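Long-range contact in phage tail sheath protein (Desulfitobacterium hafniense, PDB 3HXL), which probably forms, through many copies, the sheath around the tail tube of a contractile-tailed phage or prophage: residues A[49-63]-A[75-88]. Sequence-based numbering, arbitrary orientation.
Sequences KMITIEAGDDVFPKL and INEALKRAKTLLLY
Ile51 and Ile53 pair with Leu87 and Leu85 as antiparallel hydrogen-bonded pairs, each giving and taking a backbone bond; both bonds of the Ile51-Leu87 pair, Ile51 N to Leu87 O and Leu87 N to Ile51 O, measure 2.7 Å. The tight part of the contact lies on the face carrying these four residues, where helices 60-63 and 73-78 close over the strands. Leu63 meets Ile75 tip to tip, their CD1 atoms only 3.3 Å apart, closer than usual van der Waals contact, and Leu63 CD2 also reaches Leu87 CD2, 4.0 Å away. Ile53 lies alongside Leu87, pointing the same way, while Ile53 CG2, anti to the backbone N, touches Leu79 CD1 at 3.8 Å, the two side chains crossing at about a right angle.

The other face is polar toward the turn. Thr84 OG1 donates to Glu54 OE1 at 2.6 Å, on the syn side but 27° out of the carboxylate plane; a bend at chi2 (-56°) folds the carboxylate back beside Thr84. A water bridges the same OE1 to Lys83 O, which also accepts from Ala55 N at the exposed, type II turn end. Farther along, Met50 SE rests 3.8 Å from Leu86 CB, and both side chains touch Phe198. Within the region matching the N-terminal part of Gp18 domain III, strand 51-54 flanks strand 84-89 in a mixed sheet; strand 35-40 pairs in parallel with the latter's other edge, and helix 185-195 packs against Met50 and Tyr88.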
loop_
_atom_site.group_PDB
_atom_site.type_symbol
_atom_site.label_atom_id
_atom_site.label_comp_id
_atom_site.label_asym_id
_atom_site.label_seq_id
_atom_site.Cartn_x
_atom_site.Cartn_y
_atom_site.Cartn_z
ATOM N N LYS A 49 3.488 13.188 4.633
ATOM C CA LYS A 49 4.639 12.915 3.793
ATOM C C LYS A 49 4.712 11.405 3.626
ATOM O O LYS A 49 4.770 10.677 4.612
ATOM C CB LYS A 49 5.908 13.412 4.481
ATOM C CG LYS A 49 7.086 13.529 3.549
ATOM C CD LYS A 49 6.907 14.727 2.633
ATOM C CE LYS A 49 6.960 16.017 3.442
ATOM N NZ LYS A 49 6.759 17.226 2.593
HETATM N N MSE A 50 4.707 10.940 2.383
HETATM C CA MSE A 50 4.746 9.513 2.119
HETATM C C MSE A 50 5.981 8.839 2.705
HETATM O O MSE A 50 7.117 9.253 2.459
HETATM C CB MSE A 50 4.680 9.252 0.617
HETATM C CG MSE A 50 4.131 7.867 0.270
HETATM SE SE MSE A 50 2.261 7.607 0.742
HETATM C CE MSE A 50 1.444 8.600 -0.676
ATOM N N ILE A 51 5.729 7.796 3.488
ATOM C CA ILE A 51 6.775 7.015 4.134
ATOM C C ILE A 51 6.848 5.675 3.421
ATOM O O ILE A 51 5.831 5.013 3.216
ATOM C CB ILE A 51 6.437 6.780 5.614
ATOM C CG1 ILE A 51 6.329 8.131 6.328
ATOM C CG2 ILE A 51 7.502 5.905 6.276
ATOM C CD1 ILE A 51 5.850 8.030 7.760
ATOM N N THR A 52 8.053 5.280 3.038
ATOM C CA THR A 52 8.239 4.026 2.336
ATOM C C THR A 52 8.833 2.999 3.289
ATOM O O THR A 52 9.857 3.246 3.920
ATOM C CB THR A 52 9.163 4.210 1.123
ATOM O OG1 THR A 52 8.558 5.125 0.205
ATOM C CG2 THR A 52 9.394 2.880 0.421
ATOM N N ILE A 53 8.162 1.859 3.407
ATOM C CA ILE A 53 8.620 0.795 4.285
ATOM C C ILE A 53 8.682 -0.508 3.508
ATOM O O ILE A 53 7.688 -0.941 2.922
ATOM C CB ILE A 53 7.667 0.613 5.479
ATOM C CG1 ILE A 53 7.557 1.930 6.248
ATOM C CG2 ILE A 53 8.173 -0.514 6.384
ATOM C CD1 ILE A 53 6.591 1.900 7.402
ATOM N N GLU A 54 9.858 -1.121 3.483
ATOM C CA GLU A 54 10.026 -2.391 2.788
ATOM C C GLU A 54 9.746 -3.481 3.815
ATOM O O GLU A 54 10.026 -3.311 5.001
ATOM C CB GLU A 54 11.457 -2.537 2.255
ATOM C CG GLU A 54 11.965 -1.396 1.374
ATOM C CD GLU A 54 11.077 -1.109 0.174
ATOM O OE1 GLU A 54 10.660 -2.067 -0.515
ATOM O OE2 GLU A 54 10.804 0.084 -0.091
ATOM N N ALA A 55 9.182 -4.598 3.371
ATOM C CA ALA A 55 8.892 -5.690 4.289
ATOM C C ALA A 55 10.187 -6.052 5.011
ATOM O O ALA A 55 11.250 -6.106 4.394
ATOM C CB ALA A 55 8.355 -6.898 3.522
ATOM N N GLY A 56 10.097 -6.283 6.317
ATOM C CA GLY A 56 11.278 -6.633 7.084
ATOM C C GLY A 56 12.002 -5.439 7.683
ATOM O O GLY A 56 12.820 -5.600 8.585
ATOM N N ASP A 57 11.708 -4.236 7.191
ATOM C CA ASP A 57 12.353 -3.033 7.710
ATOM C C ASP A 57 12.041 -2.790 9.178
ATOM O O ASP A 57 10.968 -3.142 9.664
ATOM C CB ASP A 57 11.911 -1.784 6.935
ATOM C CG ASP A 57 12.620 -1.622 5.608
ATOM O OD1 ASP A 57 13.577 -2.375 5.329
ATOM O OD2 ASP A 57 12.215 -0.716 4.840
ATOM N N ASP A 58 12.991 -2.182 9.880
ATOM C CA ASP A 58 12.797 -1.837 11.277
ATOM C C ASP A 58 12.011 -0.532 11.193
ATOM O O ASP A 58 12.461 0.423 10.564
ATOM C CB ASP A 58 14.149 -1.614 11.963
ATOM C CG ASP A 58 14.011 -1.189 13.414
ATOM O OD1 ASP A 58 12.908 -1.328 13.983
ATOM O OD2 ASP A 58 15.021 -0.723 13.993
ATOM N N VAL A 59 10.834 -0.500 11.807
ATOM C CA VAL A 59 9.991 0.693 11.760
ATOM C C VAL A 59 10.064 1.540 13.020
ATOM O O VAL A 59 9.407 2.578 13.117
ATOM C CB VAL A 59 8.518 0.316 11.536
ATOM C CG1 VAL A 59 8.355 -0.370 10.189
ATOM C CG2 VAL A 59 8.041 -0.585 12.653
ATOM N N PHE A 60 10.859 1.098 13.988
ATOM C CA PHE A 60 10.983 1.827 15.245
ATOM C C PHE A 60 11.504 3.253 15.035
ATOM O O PHE A 60 10.951 4.212 15.581
ATOM C CB PHE A 60 11.900 1.062 16.203
ATOM C CG PHE A 60 11.862 1.567 17.618
ATOM C CD1 PHE A 60 10.703 1.457 18.381
ATOM C CD2 PHE A 60 12.993 2.137 18.196
ATOM C CE1 PHE A 60 10.670 1.903 19.700
ATOM C CE2 PHE A 60 12.972 2.585 19.512
ATOM C CZ PHE A 60 11.810 2.469 20.266
ATOM N N PRO A 61 12.573 3.410 14.241
ATOM C CA PRO A 61 13.138 4.741 13.983
ATOM C C PRO A 61 12.160 5.739 13.364
ATOM O O PRO A 61 12.069 6.886 13.807
ATOM C CB PRO A 61 14.314 4.442 13.055
ATOM C CG PRO A 61 14.767 3.096 13.529
ATOM C CD PRO A 61 13.450 2.360 13.688
ATOM N N LYS A 62 11.430 5.302 12.344
ATOM C CA LYS A 62 10.473 6.169 11.660
ATOM C C LYS A 62 9.124 6.335 12.356
ATOM O O LYS A 62 8.573 7.435 12.395
ATOM C CB LYS A 62 10.208 5.663 10.239
ATOM C CG LYS A 62 11.338 5.853 9.247
ATOM C CD LYS A 62 10.964 5.205 7.921
ATOM C CE LYS A 62 12.071 5.314 6.895
ATOM N NZ LYS A 62 11.766 4.486 5.693
ATOM N N LEU A 63 8.590 5.252 12.908
ATOM C CA LEU A 63 7.277 5.316 13.536
ATOM C C LEU A 63 7.207 5.380 15.051
ATOM O O LEU A 63 6.117 5.462 15.612
ATOM C CB LEU A 63 6.434 4.150 13.039
ATOM C CG LEU A 63 6.374 4.076 11.514
ATOM C CD1 LEU A 63 5.475 2.926 11.132
ATOM C CD2 LEU A 63 5.853 5.392 10.924
ATOM N N ILE A 75 0.031 -1.831 9.746
ATOM C CA ILE A 75 1.253 -1.815 8.962
ATOM C C ILE A 75 1.779 -3.253 8.896
ATOM O O ILE A 75 2.207 -3.727 7.846
ATOM C CB ILE A 75 2.290 -0.871 9.609
ATOM C CG1 ILE A 75 1.785 0.574 9.494
ATOM C CG2 ILE A 75 3.650 -1.014 8.928
ATOM C CD1 ILE A 75 2.627 1.591 10.221
ATOM N N ASN A 76 1.715 -3.940 10.029
ATOM C CA ASN A 76 2.161 -5.325 10.118
ATOM C C ASN A 76 1.338 -6.189 9.155
ATOM O O ASN A 76 1.895 -6.955 8.371
ATOM C CB ASN A 76 2.017 -5.815 11.570
ATOM C CG ASN A 76 2.448 -7.266 11.753
ATOM O OD1 ASN A 76 1.614 -8.177 11.820
ATOM N ND2 ASN A 76 3.749 -7.485 11.822
ATOM N N GLU A 77 0.017 -6.042 9.189
ATOM C CA GLU A 77 -0.854 -6.830 8.322
ATOM C C GLU A 77 -0.651 -6.574 6.829
ATOM O O GLU A 77 -0.626 -7.511 6.036
ATOM C CB GLU A 77 -2.323 -6.592 8.697
ATOM C CG GLU A 77 -2.639 -6.955 10.143
ATOM C CD GLU A 77 -2.209 -8.376 10.492
ATOM O OE1 GLU A 77 -2.829 -9.333 9.981
ATOM O OE2 GLU A 77 -1.245 -8.533 11.272
ATOM N N ALA A 78 -0.505 -5.308 6.447
ATOM C CA ALA A 78 -0.309 -4.960 5.047
ATOM C C ALA A 78 0.979 -5.565 4.504
ATOM O O ALA A 78 1.052 -5.947 3.340
ATOM C CB ALA A 78 -0.266 -3.446 4.880
ATOM N N LEU A 79 1.996 -5.640 5.348
ATOM C CA LEU A 79 3.270 -6.180 4.908
ATOM C C LEU A 79 3.395 -7.696 5.023
ATOM O O LEU A 79 4.479 -8.242 4.829
ATOM C CB LEU A 79 4.414 -5.468 5.638
ATOM C CG LEU A 79 4.608 -4.040 5.081
ATOM C CD1 LEU A 79 5.540 -3.235 5.966
ATOM C CD2 LEU A 79 5.148 -4.119 3.657
ATOM N N LYS A 80 2.293 -8.379 5.330
ATOM C CA LYS A 80 2.338 -9.837 5.401
ATOM C C LYS A 80 2.487 -10.376 3.980
ATOM O O LYS A 80 3.184 -11.365 3.755
ATOM C CB LYS A 80 1.069 -10.403 6.064
ATOM C CG LYS A 80 1.151 -10.440 7.585
ATOM C CD LYS A 80 -0.130 -10.923 8.248
ATOM C CE LYS A 80 0.086 -11.101 9.752
ATOM N NZ LYS A 80 -1.159 -11.513 10.471
ATOM N N ARG A 81 1.858 -9.711 3.012
ATOM C CA ARG A 81 1.941 -10.160 1.624
ATOM C C ARG A 81 2.572 -9.151 0.662
ATOM O O ARG A 81 3.050 -9.530 -0.404
ATOM C CB ARG A 81 0.547 -10.536 1.106
ATOM C CG ARG A 81 -0.142 -11.680 1.855
ATOM C CD ARG A 81 0.497 -13.028 1.534
ATOM N NE ARG A 81 -0.297 -14.166 2.012
ATOM C CZ ARG A 81 -1.022 -14.955 1.225
ATOM N NH1 ARG A 81 -1.065 -14.739 -0.081
ATOM N NH2 ARG A 81 -1.692 -15.973 1.741
ATOM N N ALA A 82 2.571 -7.873 1.032
ATOM C CA ALA A 82 3.145 -6.839 0.172
ATOM C C ALA A 82 4.644 -6.719 0.409
ATOM O O ALA A 82 5.138 -7.046 1.485
ATOM C CB ALA A 82 2.465 -5.502 0.443
ATOM N N LYS A 83 5.367 -6.249 -0.598
ATOM C CA LYS A 83 6.803 -6.092 -0.470
ATOM C C LYS A 83 7.147 -4.662 -0.074
ATOM O O LYS A 83 8.164 -4.415 0.568
ATOM C CB LYS A 83 7.479 -6.466 -1.788
ATOM C CG LYS A 83 7.119 -7.869 -2.259
ATOM C CD LYS A 83 7.505 -8.916 -1.221
ATOM C CE LYS A 83 7.017 -10.306 -1.607
ATOM N NZ LYS A 83 5.535 -10.381 -1.666
ATOM N N THR A 84 6.290 -3.720 -0.453
ATOM C CA THR A 84 6.521 -2.324 -0.121
ATOM C C THR A 84 5.225 -1.626 0.282
ATOM O O THR A 84 4.180 -1.811 -0.346
ATOM C CB THR A 84 7.137 -1.558 -1.312
ATOM O OG1 THR A 84 8.342 -2.210 -1.727
ATOM C CG2 THR A 84 7.459 -0.130 -0.913
ATOM N N LEU A 85 5.305 -0.829 1.343
ATOM C CA LEU A 85 4.158 -0.083 1.824
ATOM C C LEU A 85 4.429 1.408 1.732
ATOM O O LEU A 85 5.466 1.891 2.190
ATOM C CB LEU A 85 3.848 -0.432 3.285
ATOM C CG LEU A 85 2.826 0.477 3.993
ATOM C CD1 LEU A 85 1.461 0.299 3.343
ATOM C CD2 LEU A 85 2.747 0.135 5.480
ATOM N N LEU A 86 3.502 2.131 1.116
ATOM C CA LEU A 86 3.609 3.572 1.020
ATOM C C LEU A 86 2.607 4.040 2.074
ATOM O O LEU A 86 1.389 3.975 1.876
ATOM C CB LEU A 86 3.227 4.056 -0.385
ATOM C CG LEU A 86 4.091 3.494 -1.518
ATOM C CD1 LEU A 86 3.623 4.070 -2.852
ATOM C CD2 LEU A 86 5.561 3.822 -1.287
ATOM N N LEU A 87 3.145 4.473 3.210
ATOM C CA LEU A 87 2.359 4.920 4.351
ATOM C C LEU A 87 2.240 6.430 4.440
ATOM O O LEU A 87 3.218 7.153 4.257
ATOM C CB LEU A 87 2.996 4.390 5.641
ATOM C CG LEU A 87 2.401 4.828 6.983
ATOM C CD1 LEU A 87 0.985 4.290 7.136
ATOM C CD2 LEU A 87 3.296 4.308 8.109
ATOM N N TYR A 88 1.037 6.899 4.742
ATOM C CA TYR A 88 0.792 8.330 4.853
ATOM C C TYR A 88 0.099 8.619 6.180
ATOM O O TYR A 88 -0.998 8.126 6.427
ATOM C CB TYR A 88 -0.094 8.774 3.694
ATOM C CG TYR A 88 -0.244 10.269 3.542
ATOM C CD1 TYR A 88 0.673 11.010 2.798
ATOM C CD2 TYR A 88 -1.327 10.937 4.111
ATOM C CE1 TYR A 88 0.509 12.384 2.614
ATOM C CE2 TYR A 88 -1.501 12.308 3.939
ATOM C CZ TYR A 88 -0.583 13.022 3.188
ATOM O OH TYR A 88 -0.766 14.368 2.991
HETATM O O HOH W 1 10.691 -4.641 -0.609
#